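Local atomic coordinates of alpha-glucosidase ([Eubacterium] rectale, PDB entry 6PNR), a protein that probably hydrolyses alpha-glycosides of sulfoquinovose as a family GH31 glycosidase, and is bound to a sulfonated aza-sugar inhibitor. Residues D37-M40 and F45-T48; T135-V140 and F439-G444; M578-D583 and D619-L624; G627-G632 and Y648-E653. One frame throughout, in Å; residues are numbered along the deposited sequence.

Contact 1: D37-M40 and F45-T48; sequences DVDM and FKIT
Met40 lies against the Phe45 ring, its CG over one face 3.8 Å from the centroid and displaced toward the rim, a CH-pi contact. Met40 SD approaches the same ring obliquely, adding a Met-aromatic contact. With CG anti to the backbone N (chi1 -180°) and the rest of the chain extended, the methionine runs along the ring. Val38 CG1 comes in at the ring edge, 3.6 Å from Phe45 CD2, and also packs on Ile47 CG1 at 3.8 Å, giving an apolar face of Val38, Met40, Phe45 and Ile47. The other face bears Asp37, Asp39, Lys46 and Thr48, where the acids and the lysine ammonium do not touch. Backbone bonds fix this register: Asp37 N to Thr48 O and Asp39 N to Lys46 O are each 2.7 Å, with return bonds from Thr48 N and Lys46 N. Asp37-Thr48 and Asp39-Lys46 are therefore hydrogen-bonded antiparallel pairs, Val38-Ile47 and Met40-Phe45 non-hydrogen-bonded ones. Phe45 meets Trp134 and His412 edge-to-face, while Met40 rests on Pro396 and Val38 on Thr397. The two strands, 29-41 and 44-56, form a beta hairpin, with 44-56 outermost in its antiparallel sheet and 29-41 next to strand 101-107.

Contact 2: T135-V140 and F439-G444; sequences TSEPGV and FMRAGG. With 9VH ([(3~{S},4~{R},5~{R})-4,5-bis(oxidanyl)piperidin-3-yl]methanesulfonic acid), chain C.
Segment 135-140, which carries Glu137, is loop, and 439-444, with Arg441, leaves the end of strand 437-439 as loop; they run no closer than 7.3 Å between the CA atoms of Thr135 and Ala442. Strand 437-439 belongs to the TIM barrel, so Arg441 leaves the C-terminal end of a barrel strand, where the active site of this fold lies; loop 135-140 comes in from the N-terminal beta region. Glu137 starts away from its partner, but a bend at chi2 swings the carboxylate back, and OE2 reaches Arg441 NH2 at 3.3 Å. The hydrogen bond within this salt bridge is weak, long and bent (134°); the carboxylate and guanidinium planes stand 88° apart. Glu137 OE2 is held more firmly by a hydrogen bond with Tyr394 OH. The guanidinium has a stronger salt bridge of its own, from NE to Glu393, and a cation-pi contact with Phe391. Arg441 CG sits between the backbone N and the carbonyl carbon (chi1 66°), and from there the chain extends straight to NE, carrying the guanidinium to the inhibitor pocket. A methionine in place of Arg441 would probably leave Glu137 and Glu393 without their cationic mate and take the NH1 group away from the inhibitor's N1. At the start of its loop, Thr135 OG1 stands 4.4 Å from Ala442 CB and bonds to the carbonyl of Asn166. On its other terminal nitrogen, Arg441 NH1 comes within 3.3 Å of inhibitor N1, an oblique approach to the guanidinium.

Contact 3: M578-D583 and D619-L624; sequences MHYESD and DEWVHL
Asp619 OD2 lies at the edge of the Tyr580 ring, near its plane, while the Trp621 indole meets the same ring obliquely through its CZ2 corner. The phenol OH donates a hydrogen bond to Asp619 OD2 (2.6 Å), meeting that oxygen on the anti side, and ring and carboxylate planes stand 80° apart. OD2 also lies 3.4 Å from Tyr580 CE1, at that side of the ring edge, and the two side chains cross at about a right angle. Asp619 CG is anti to the backbone N (chi1 -151°), which directs OD2 to the phenol. Trp621 points toward Tyr580 from the opposite direction, its CZ2 3.2 Å from Tyr580 OH, so the hydroxyl is met by the carboxylate and, about at right angles to it, by the indole carbon. The contact belongs to the C-terminal beta domain of GH31 enzymes: loop 578-583, between strands 573-574 and 593-595, reaches to the start of strand 621-623 in the same antiparallel sheet. A type I turn from Tyr580 to Asp583 shapes the loop. Asp619 OD1 accepts Glu620 N at 2.7 Å, helping to fix the acid's rotation. Trp621 NE1 bonds to the carbonyl of Pro617, which also packs on Tyr580.

Contact 4: G627-G632 and Y648-E653; sequences GEEYHG and YRKNSE
Glu629 and Lys650 form a surface salt bridge in the C-terminal antiparallel sheet of the enzyme, reaching across strand 621-623. Glu629 is on strand 629-630 and Lys650 just past the end of 646-649, the two strands flanking 621-623; the CA atoms of Glu629 and Lys650 stand 8.2 Å apart. Lys650 is extended throughout, with CG anti to the backbone N (chi1 179°). Its NZ donates to Glu629 OE2 at 3.1 Å, meeting that oxygen on the syn side and 22° out of the carboxylate plane. Glu629 OE1 is 3.5 Å from the same NZ, which puts the ammonium nearer one oxygen but close to both. Lys650 CE also lies 3.5 Å from Glu629 OE2, a consequence of the approach of NZ; farther back the side chain rests on Val622 of the middle strand. The two chains cross obliquely, and Glu629 is also extended beyond CG. Were Glu629 a leucine, the ammonium of Lys650 would probably lose its carboxylate mate and be freer to swing into solvent. Backbone bonds tie both flanks to the middle: Tyr630 pairs with Trp621, Tyr648 with Val622 and Lys650 with Glu620. The chain then leaves the strand through a type I turn from Arg649 to Ser652, closed by Ser652 N to Arg649 O at 3.0 Å. The arrangement is a surface salt bridge spanning the next-to-edge strand of the antiparallel sheet in the GH31 C-terminal domain.

Contact 2 is the buried one of the set and the one that reaches the inhibitor; contacts 1 and 4 lie at the surface, and contact 3 is partly buried. Contacts 1 and 2 touch, Phe45 CD1 standing 3.8 Å from Ser136 CB, so the hairpin adjoins the loop that approaches the barrel. Contacts 3 and 4 share the C-terminal sheet through strand 621-623, and Glu620 and His631 link them directly; they lie on the opposite side of the chain's centre from contact 1. The chemistry differs accordingly: regular backbone pairing with an apolar face in contact 1, a buried arginine shared between acids and the inhibitor pocket in contact 2, a phenol-carboxylate bond in contact 3, and a surface ion pair in contact 4.

Contact 1: D37-M40 and F45-T48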
loop_
_atom_site.group_PDB
_atom_site.type_symbol
_atom_site.label_atom_id
_atom_site.label_comp_id
_atom_site.label_asym_id
_atom_site.label_seq_id
_atom_site.Cartn_x
_atom_site.Cartn_y
_atom_site.Cartn_z
ATOM N N ASP A 37 -9.903 11.322 -2.912
ATOM C CA ASP A 37 -10.767 10.154 -3.047
ATOM C C ASP A 37 -10.795 9.462 -1.688
ATOM O O ASP A 37 -9.767 8.954 -1.225
ATOM C CB ASP A 37 -10.271 9.208 -4.146
ATOM C CG ASP A 37 -11.192 8.006 -4.349
ATOM O OD1 ASP A 37 -12.318 8.180 -4.859
ATOM O OD2 ASP A 37 -10.784 6.886 -3.990
ATOM N N VAL A 38 -11.959 9.469 -1.048
ATOM C CA VAL A 38 -12.151 8.926 0.294
ATOM C C VAL A 38 -13.028 7.689 0.152
ATOM O O VAL A 38 -14.225 7.800 -0.138
ATOM C CB VAL A 38 -12.784 9.958 1.240
ATOM C CG1 VAL A 38 -12.990 9.376 2.644
ATOM C CG2 VAL A 38 -11.929 11.205 1.315
ATOM N N ASP A 39 -12.432 6.512 0.343
ATOM C CA ASP A 39 -13.131 5.230 0.232
ATOM C C ASP A 39 -13.428 4.709 1.640
ATOM O O ASP A 39 -12.515 4.279 2.349
ATOM C CB ASP A 39 -12.280 4.234 -0.555
ATOM C CG ASP A 39 -12.967 2.891 -0.749
ATOM O OD1 ASP A 39 -14.194 2.796 -0.519
ATOM O OD2 ASP A 39 -12.270 1.929 -1.131
ATOM N N MET A 40 -14.699 4.733 2.033
ATOM C CA MET A 40 -15.117 4.366 3.380
ATOM C C MET A 40 -15.762 2.982 3.416
ATOM O O MET A 40 -16.653 2.691 2.615
ATOM C CB MET A 40 -16.107 5.382 3.920
ATOM C CG MET A 40 -16.558 5.044 5.303
ATOM S SD MET A 40 -18.066 5.877 5.750
ATOM C CE MET A 40 -18.158 5.319 7.466
ATOM N N PHE A 45 -11.175 4.075 6.328
ATOM C CA PHE A 45 -11.133 5.095 5.274
ATOM C C PHE A 45 -9.834 4.954 4.489
ATOM O O PHE A 45 -8.754 5.247 5.011
ATOM C CB PHE A 45 -11.244 6.521 5.845
ATOM C CG PHE A 45 -12.597 6.856 6.446
ATOM C CD1 PHE A 45 -12.906 6.493 7.752
ATOM C CD2 PHE A 45 -13.547 7.550 5.710
ATOM C CE1 PHE A 45 -14.141 6.785 8.301
ATOM C CE2 PHE A 45 -14.784 7.862 6.260
ATOM C CZ PHE A 45 -15.085 7.475 7.547
ATOM N N LYS A 46 -9.938 4.524 3.237
ATOM C CA LYS A 46 -8.821 4.574 2.303
ATOM C C LYS A 46 -8.882 5.920 1.591
ATOM O O LYS A 46 -9.810 6.177 0.815
ATOM C CB LYS A 46 -8.884 3.415 1.312
ATOM C CG LYS A 46 -7.767 3.408 0.276
ATOM C CD LYS A 46 -7.948 2.271 -0.737
ATOM C CE LYS A 46 -7.123 2.518 -1.996
ATOM N NZ LYS A 46 -5.759 3.047 -1.663
ATOM N N ILE A 47 -7.916 6.785 1.878
ATOM C CA ILE A 47 -7.900 8.155 1.386
ATOM C C ILE A 47 -6.694 8.337 0.470
ATOM O O ILE A 47 -5.555 8.056 0.864
ATOM C CB ILE A 47 -7.870 9.164 2.548
ATOM C CG1 ILE A 47 -9.207 9.123 3.304
ATOM C CG2 ILE A 47 -7.581 10.577 2.032
ATOM C CD1 ILE A 47 -9.247 10.017 4.512
ATOM N N THR A 48 -6.947 8.799 -0.749
ATOM C CA THR A 48 -5.897 9.219 -1.664
ATOM C C THR A 48 -6.222 10.620 -2.165
ATOM O O THR A 48 -7.360 11.083 -2.075
ATOM C CB THR A 48 -5.755 8.263 -2.851
ATOM O OG1 THR A 48 -7.011 8.185 -3.536
ATOM C CG2 THR A 48 -5.345 6.876 -2.379
#

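Contact 2: T135-V140 and F439-G444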
loop_
_atom_site.group_PDB
_atom_site.type_symbol
_atom_site.label_atom_id
_atom_site.label_comp_id
_atom_site.label_asym_id
_atom_site.label_seq_id
_atom_site.Cartn_x
_atom_site.Cartn_y
_atom_site.Cartn_z
ATOM N N THR A 135 -9.841 10.844 11.961
ATOM C CA THR A 135 -10.330 9.866 12.927
ATOM C C THR A 135 -10.989 8.704 12.187
ATOM O O THR A 135 -11.682 8.895 11.184
ATOM C CB THR A 135 -11.293 10.514 13.936
ATOM O OG1 THR A 135 -11.747 9.528 14.875
ATOM C CG2 THR A 135 -12.498 11.171 13.256
ATOM N N SER A 136 -10.706 7.485 12.639
ATOM C CA SER A 136 -11.226 6.302 11.959
ATOM C C SER A 136 -11.046 5.112 12.889
ATOM O O SER A 136 -10.416 5.216 13.943
ATOM C CB SER A 136 -10.511 6.054 10.621
ATOM O OG SER A 136 -9.211 5.503 10.825
ATOM N N GLU A 137 -11.586 3.974 12.481
ATOM C CA GLU A 137 -11.151 2.741 13.118
ATOM C C GLU A 137 -9.624 2.681 13.061
ATOM O O GLU A 137 -9.030 2.994 12.016
ATOM C CB GLU A 137 -11.772 1.531 12.413
ATOM C CG GLU A 137 -13.266 1.374 12.679
ATOM C CD GLU A 137 -13.553 0.754 14.039
ATOM O OE1 GLU A 137 -12.620 0.222 14.677
ATOM O OE2 GLU A 137 -14.713 0.822 14.484
ATOM N N PRO A 138 -8.957 2.315 14.158
ATOM C CA PRO A 138 -7.489 2.348 14.185
ATOM C C PRO A 138 -6.828 1.183 13.472
ATOM O O PRO A 138 -5.597 1.185 13.336
ATOM C CB PRO A 138 -7.183 2.308 15.689
ATOM C CG PRO A 138 -8.299 1.448 16.225
ATOM C CD PRO A 138 -9.520 1.868 15.445
ATOM N N GLY A 139 -7.587 0.196 13.024
ATOM C CA GLY A 139 -7.011 -0.987 12.412
ATOM C C GLY A 139 -6.980 -2.166 13.373
ATOM O O GLY A 139 -6.846 -2.011 14.594
ATOM N N VAL A 140 -7.123 -3.364 12.819
ATOM C CA VAL A 140 -6.946 -4.610 13.559
ATOM C C VAL A 140 -5.612 -5.207 13.146
ATOM O O VAL A 140 -5.435 -5.600 11.983
ATOM C CB VAL A 140 -8.086 -5.604 13.296
ATOM C CG1 VAL A 140 -7.842 -6.874 14.094
ATOM C CG2 VAL A 140 -9.437 -4.977 13.646
ATOM N N PHE A 439 -16.233 7.457 29.499
ATOM C CA PHE A 439 -14.927 7.302 28.872
ATOM C C PHE A 439 -15.089 7.143 27.373
ATOM O O PHE A 439 -15.989 6.438 26.908
ATOM C CB PHE A 439 -14.117 6.133 29.489
ATOM C CG PHE A 439 -14.950 4.943 29.908
ATOM C CD1 PHE A 439 -15.645 4.942 31.111
ATOM C CD2 PHE A 439 -14.993 3.797 29.111
ATOM C CE1 PHE A 439 -16.389 3.835 31.500
ATOM C CE2 PHE A 439 -15.741 2.685 29.493
ATOM C CZ PHE A 439 -16.433 2.697 30.670
ATOM N N MET A 440 -14.227 7.830 26.625
ATOM C CA MET A 440 -14.289 7.882 25.172
ATOM C C MET A 440 -13.003 7.339 24.564
ATOM O O MET A 440 -11.920 7.455 25.145
ATOM C CB MET A 440 -14.516 9.319 24.696
ATOM C CG MET A 440 -15.640 10.045 25.440
ATOM S SD MET A 440 -15.958 11.664 24.734
ATOM C CE MET A 440 -16.533 11.238 23.089
ATOM N N ARG A 441 -13.126 6.740 23.382
ATOM C CA ARG A 441 -11.954 6.327 22.624
ATOM C C ARG A 441 -11.615 7.286 21.486
ATOM O O ARG A 441 -10.452 7.374 21.096
ATOM C CB ARG A 441 -12.161 4.916 22.048
ATOM C CG ARG A 441 -13.253 4.831 20.989
ATOM C CD ARG A 441 -13.409 3.414 20.395
ATOM N NE ARG A 441 -14.169 3.445 19.147
ATOM C CZ ARG A 441 -14.496 2.368 18.428
ATOM N NH1 ARG A 441 -14.124 1.154 18.820
ATOM N NH2 ARG A 441 -15.181 2.509 17.301
ATOM N N ALA A 442 -12.594 8.009 20.942
ATOM C CA ALA A 442 -12.341 8.986 19.896
ATOM C C ALA A 442 -12.186 10.385 20.489
ATOM O O ALA A 442 -12.657 10.679 21.592
ATOM C CB ALA A 442 -13.465 8.986 18.860
ATOM N N GLY A 443 -11.529 11.258 19.735
ATOM C CA GLY A 443 -11.371 12.615 20.226
ATOM C C GLY A 443 -10.797 13.534 19.168
ATOM O O GLY A 443 -10.549 13.138 18.025
ATOM N N GLY A 444 -10.588 14.776 19.586
ATOM C CA GLY A 444 -10.055 15.821 18.740
ATOM C C GLY A 444 -9.670 16.987 19.620
ATOM O O GLY A 444 -9.731 16.897 20.846
HETATM O O1 9VH C . -20.113 -4.287 19.613
HETATM S S1 9VH C . -20.569 -2.919 19.791
HETATM O O2 9VH C . -20.143 -2.102 18.682
HETATM O O3 9VH C . -21.984 -2.871 20.066
HETATM C C1 9VH C . -19.730 -2.352 21.244
HETATM C C2 9VH C . -18.205 -2.253 21.104
HETATM C C3 9VH C . -17.889 -1.030 20.256
HETATM N N1 9VH C . -16.501 -0.569 20.232
HETATM C C4 9VH C . -15.940 -0.424 21.575
HETATM C C5 9VH C . -16.071 -1.731 22.340
HETATM O O4 9VH C . -15.505 -1.545 23.636
HETATM C C6 9VH C . -17.537 -2.118 22.471
HETATM O O5 9VH C . -17.669 -3.335 23.200
#

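Contact 3: M578-D583 and D619-L624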
loop_
_atom_site.group_PDB
_atom_site.type_symbol
_atom_site.label_atom_id
_atom_site.label_comp_id
_atom_site.label_asym_id
_atom_site.label_seq_id
_atom_site.Cartn_x
_atom_site.Cartn_y
_atom_site.Cartn_z
ATOM N N MET A 578 9.832 14.033 30.912
ATOM C CA MET A 578 9.086 15.097 31.570
ATOM C C MET A 578 9.709 15.471 32.906
ATOM O O MET A 578 9.537 16.604 33.364
ATOM C CB MET A 578 7.629 14.689 31.776
ATOM C CG MET A 578 6.771 15.795 32.356
ATOM S SD MET A 578 5.016 15.461 32.191
ATOM C CE MET A 578 4.734 15.980 30.494
ATOM N N HIS A 579 10.425 14.544 33.545
ATOM C CA HIS A 579 11.081 14.829 34.813
ATOM C C HIS A 579 12.586 14.633 34.759
ATOM O O HIS A 579 13.262 14.896 35.758
ATOM C CB HIS A 579 10.504 13.960 35.933
ATOM C CG HIS A 579 9.091 14.293 36.280
ATOM N ND1 HIS A 579 8.731 15.495 36.853
ATOM C CD2 HIS A 579 7.946 13.583 36.137
ATOM C CE1 HIS A 579 7.423 15.509 37.047
ATOM N NE2 HIS A 579 6.923 14.367 36.612
ATOM N N TYR A 580 13.126 14.162 33.634
ATOM C CA TYR A 580 14.568 14.022 33.442
ATOM C C TYR A 580 14.911 14.594 32.072
ATOM O O TYR A 580 15.227 13.858 31.136
ATOM C CB TYR A 580 14.993 12.563 33.589
ATOM C CG TYR A 580 14.548 11.995 34.912
ATOM C CD1 TYR A 580 15.282 12.235 36.073
ATOM C CD2 TYR A 580 13.376 11.252 35.017
ATOM C CE1 TYR A 580 14.879 11.729 37.287
ATOM C CE2 TYR A 580 12.959 10.741 36.239
ATOM C CZ TYR A 580 13.717 10.987 37.372
ATOM O OH TYR A 580 13.314 10.496 38.596
ATOM N N GLU A 581 14.845 15.923 31.955
ATOM C CA GLU A 581 14.943 16.542 30.635
ATOM C C GLU A 581 16.340 16.469 30.037
ATOM O O GLU A 581 16.484 16.672 28.828
ATOM C CB GLU A 581 14.499 17.999 30.690
ATOM C CG GLU A 581 13.090 18.177 31.178
ATOM C CD GLU A 581 12.551 19.548 30.872
ATOM O OE1 GLU A 581 13.313 20.346 30.294
ATOM O OE2 GLU A 581 11.376 19.828 31.202
ATOM N N SER A 582 17.366 16.210 30.844
ATOM C CA SER A 582 18.734 16.113 30.344
ATOM C C SER A 582 19.112 14.700 29.927
ATOM O O SER A 582 20.225 14.491 29.433
ATOM C CB SER A 582 19.727 16.603 31.406
ATOM O OG SER A 582 19.401 17.917 31.821
ATOM N N ASP A 583 18.222 13.729 30.127
ATOM C CA ASP A 583 18.522 12.326 29.860
ATOM C C ASP A 583 18.213 12.046 28.393
ATOM O O ASP A 583 17.048 12.058 27.985
ATOM C CB ASP A 583 17.716 11.429 30.795
ATOM C CG ASP A 583 18.158 9.982 30.748
ATOM O OD1 ASP A 583 18.514 9.500 29.652
ATOM O OD2 ASP A 583 18.142 9.324 31.809
ATOM N N ASP A 619 18.656 8.625 39.382
ATOM C CA ASP A 619 17.878 9.016 40.553
ATOM C C ASP A 619 18.013 7.886 41.560
ATOM O O ASP A 619 18.593 6.838 41.260
ATOM C CB ASP A 619 16.413 9.281 40.194
ATOM C CG ASP A 619 15.765 10.303 41.100
ATOM O OD1 ASP A 619 16.173 10.396 42.275
ATOM O OD2 ASP A 619 14.850 11.013 40.632
ATOM N N GLU A 620 17.465 8.094 42.754
ATOM C CA GLU A 620 17.476 7.072 43.798
ATOM C C GLU A 620 16.181 6.271 43.719
ATOM O O GLU A 620 15.126 6.736 44.153
ATOM C CB GLU A 620 17.656 7.715 45.168
ATOM C CG GLU A 620 19.035 8.287 45.345
ATOM C CD GLU A 620 20.097 7.218 45.195
ATOM O OE1 GLU A 620 20.256 6.411 46.141
ATOM O OE2 GLU A 620 20.749 7.166 44.122
ATOM N N TRP A 621 16.269 5.047 43.197
ATOM C CA TRP A 621 15.102 4.226 42.909
ATOM C C TRP A 621 15.061 3.003 43.812
ATOM O O TRP A 621 16.099 2.450 44.188
ATOM C CB TRP A 621 15.094 3.757 41.455
ATOM C CG TRP A 621 14.967 4.827 40.425
ATOM C CD1 TRP A 621 15.959 5.301 39.610
ATOM C CD2 TRP A 621 13.772 5.531 40.052
ATOM N NE1 TRP A 621 15.459 6.262 38.768
ATOM C CE2 TRP A 621 14.119 6.421 39.015
ATOM C CE3 TRP A 621 12.443 5.494 40.495
ATOM C CZ2 TRP A 621 13.187 7.281 38.415
ATOM C CZ3 TRP A 621 11.520 6.361 39.908
ATOM C CH2 TRP A 621 11.895 7.232 38.872
ATOM N N VAL A 622 13.844 2.583 44.147
ATOM C CA VAL A 622 13.593 1.375 44.926
ATOM C C VAL A 622 12.648 0.490 44.123
ATOM O O VAL A 622 11.540 0.916 43.786
ATOM C CB VAL A 622 12.981 1.684 46.303
ATOM C CG1 VAL A 622 12.801 0.385 47.093
ATOM C CG2 VAL A 622 13.846 2.693 47.081
ATOM N N HIS A 623 13.082 -0.733 43.816
ATOM C CA HIS A 623 12.203 -1.708 43.176
ATOM C C HIS A 623 11.061 -2.075 44.118
ATOM O O HIS A 623 11.292 -2.442 45.274
ATOM C CB HIS A 623 12.992 -2.954 42.780
ATOM C CG HIS A 623 12.186 -3.972 42.041
ATOM N ND1 HIS A 623 11.938 -5.230 42.542
ATOM C CD2 HIS A 623 11.575 -3.922 40.832
ATOM C CE1 HIS A 623 11.210 -5.913 41.676
ATOM N NE2 HIS A 623 10.974 -5.142 40.629
ATOM N N LEU A 624 9.825 -1.978 43.619
ATOM C CA LEU A 624 8.662 -2.004 44.508
ATOM C C LEU A 624 8.534 -3.328 45.252
ATOM O O LEU A 624 8.208 -3.346 46.446
ATOM C CB LEU A 624 7.384 -1.721 43.712
ATOM C CG LEU A 624 6.066 -1.862 44.484
ATOM C CD1 LEU A 624 5.987 -0.844 45.632
ATOM C CD2 LEU A 624 4.880 -1.700 43.541
#

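Contact 4: G627-G632 and Y648-E653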
loop_
_atom_site.group_PDB
_atom_site.type_symbol
_atom_site.label_atom_id
_atom_site.label_comp_id
_atom_site.label_asym_id
_atom_site.label_seq_id
_atom_site.Cartn_x
_atom_site.Cartn_y
_atom_site.Cartn_z
ATOM N N GLY A 627 12.442 -4.096 47.255
ATOM C CA GLY A 627 13.128 -3.102 48.049
ATOM C C GLY A 627 14.546 -2.807 47.611
ATOM O O GLY A 627 15.183 -1.924 48.197
ATOM N N GLU A 628 15.057 -3.509 46.603
ATOM C CA GLU A 628 16.413 -3.271 46.132
ATOM C C GLU A 628 16.543 -1.874 45.532
ATOM O O GLU A 628 15.642 -1.391 44.845
ATOM C CB GLU A 628 16.805 -4.323 45.103
ATOM C CG GLU A 628 18.267 -4.253 44.697
ATOM C CD GLU A 628 18.711 -5.474 43.915
ATOM O OE1 GLU A 628 17.840 -6.309 43.575
ATOM O OE2 GLU A 628 19.929 -5.598 43.647
ATOM N N GLU A 629 17.676 -1.225 45.802
ATOM C CA GLU A 629 17.933 0.142 45.376
ATOM C C GLU A 629 18.722 0.172 44.075
ATOM O O GLU A 629 19.609 -0.655 43.849
ATOM C CB GLU A 629 18.693 0.914 46.456
ATOM C CG GLU A 629 18.020 0.872 47.808
ATOM C CD GLU A 629 18.569 1.911 48.754
ATOM O OE1 GLU A 629 19.557 2.590 48.394
ATOM O OE2 GLU A 629 18.002 2.054 49.857
ATOM N N TYR A 630 18.394 1.134 43.223
ATOM C CA TYR A 630 19.088 1.333 41.963
ATOM C C TYR A 630 19.291 2.824 41.767
ATOM O O TYR A 630 18.480 3.635 42.215
ATOM C CB TYR A 630 18.307 0.757 40.775
ATOM C CG TYR A 630 18.048 -0.727 40.862
ATOM C CD1 TYR A 630 18.949 -1.631 40.329
ATOM C CD2 TYR A 630 16.900 -1.221 41.467
ATOM C CE1 TYR A 630 18.720 -2.987 40.388
ATOM C CE2 TYR A 630 16.661 -2.581 41.539
ATOM C CZ TYR A 630 17.578 -3.458 40.991
ATOM O OH TYR A 630 17.367 -4.813 41.040
ATOM N N HIS A 631 20.371 3.183 41.084
ATOM C CA HIS A 631 20.753 4.579 40.975
ATOM C C HIS A 631 20.727 5.112 39.551
ATOM O O HIS A 631 21.120 6.261 39.332
ATOM C CB HIS A 631 22.144 4.783 41.596
ATOM C CG HIS A 631 22.285 4.156 42.951
ATOM N ND1 HIS A 631 21.926 4.804 44.115
ATOM C CD2 HIS A 631 22.728 2.931 43.325
ATOM C CE1 HIS A 631 22.146 4.007 45.147
ATOM N NE2 HIS A 631 22.633 2.864 44.695
ATOM N N GLY A 632 20.262 4.329 38.582
ATOM C CA GLY A 632 20.190 4.784 37.204
ATOM C C GLY A 632 20.903 3.842 36.256
ATOM O O GLY A 632 21.860 3.159 36.624
ATOM N N TYR A 648 9.928 3.125 42.689
ATOM C CA TYR A 648 9.568 4.428 43.224
ATOM C C TYR A 648 10.818 5.166 43.695
ATOM O O TYR A 648 11.840 4.558 44.022
ATOM C CB TYR A 648 8.536 4.330 44.373
ATOM C CG TYR A 648 8.989 3.599 45.610
ATOM C CD1 TYR A 648 9.601 4.271 46.670
ATOM C CD2 TYR A 648 8.774 2.233 45.739
ATOM C CE1 TYR A 648 10.007 3.581 47.813
ATOM C CE2 TYR A 648 9.166 1.547 46.859
ATOM C CZ TYR A 648 9.780 2.218 47.896
ATOM O OH TYR A 648 10.161 1.502 49.005
ATOM N N ARG A 649 10.718 6.494 43.707
ATOM C CA ARG A 649 11.792 7.340 44.215
ATOM C C ARG A 649 11.967 7.137 45.715
ATOM O O ARG A 649 10.997 7.210 46.477
ATOM C CB ARG A 649 11.490 8.805 43.921
ATOM C CG ARG A 649 11.486 9.164 42.445
ATOM C CD ARG A 649 11.190 10.657 42.253
ATOM N NE ARG A 649 12.005 11.487 43.131
ATOM C CZ ARG A 649 11.532 12.196 44.156
ATOM N NH1 ARG A 649 10.229 12.202 44.430
ATOM N NH2 ARG A 649 12.367 12.908 44.901
ATOM N N LYS A 650 13.211 6.882 46.139
ATOM C CA LYS A 650 13.480 6.612 47.553
ATOM C C LYS A 650 12.963 7.728 48.455
ATOM O O LYS A 650 12.443 7.465 49.546
ATOM C CB LYS A 650 14.977 6.411 47.778
ATOM C CG LYS A 650 15.356 6.159 49.236
ATOM C CD LYS A 650 16.846 5.859 49.362
ATOM C CE LYS A 650 17.212 5.378 50.768
ATOM N NZ LYS A 650 18.651 4.971 50.852
ATOM N N ASN A 651 13.073 8.978 48.010
ATOM C CA ASN A 651 12.676 10.123 48.816
ATOM C C ASN A 651 11.232 10.541 48.582
ATOM O O ASN A 651 10.865 11.672 48.923
ATOM C CB ASN A 651 13.618 11.294 48.546
ATOM C CG ASN A 651 15.059 10.956 48.875
ATOM O OD1 ASN A 651 15.333 10.269 49.866
ATOM N ND2 ASN A 651 15.987 11.415 48.035
ATOM N N SER A 652 10.408 9.660 48.016
ATOM C CA SER A 652 9.002 9.976 47.805
ATOM C C SER A 652 8.263 10.144 49.124
ATOM O O SER A 652 8.420 9.344 50.048
ATOM C CB SER A 652 8.316 8.874 46.999
ATOM O OG SER A 652 6.908 9.030 47.092
ATOM N N GLU A 653 7.410 11.170 49.182
ATOM C CA GLU A 653 6.521 11.367 50.324
ATOM C C GLU A 653 5.553 10.210 50.510
ATOM O O GLU A 653 4.944 10.081 51.581
ATOM C CB GLU A 653 5.730 12.662 50.147
ATOM C CG GLU A 653 6.590 13.909 50.189
ATOM C CD GLU A 653 7.109 14.209 51.590
ATOM O OE1 GLU A 653 6.379 13.938 52.573
ATOM O OE2 GLU A 653 8.251 14.714 51.705
#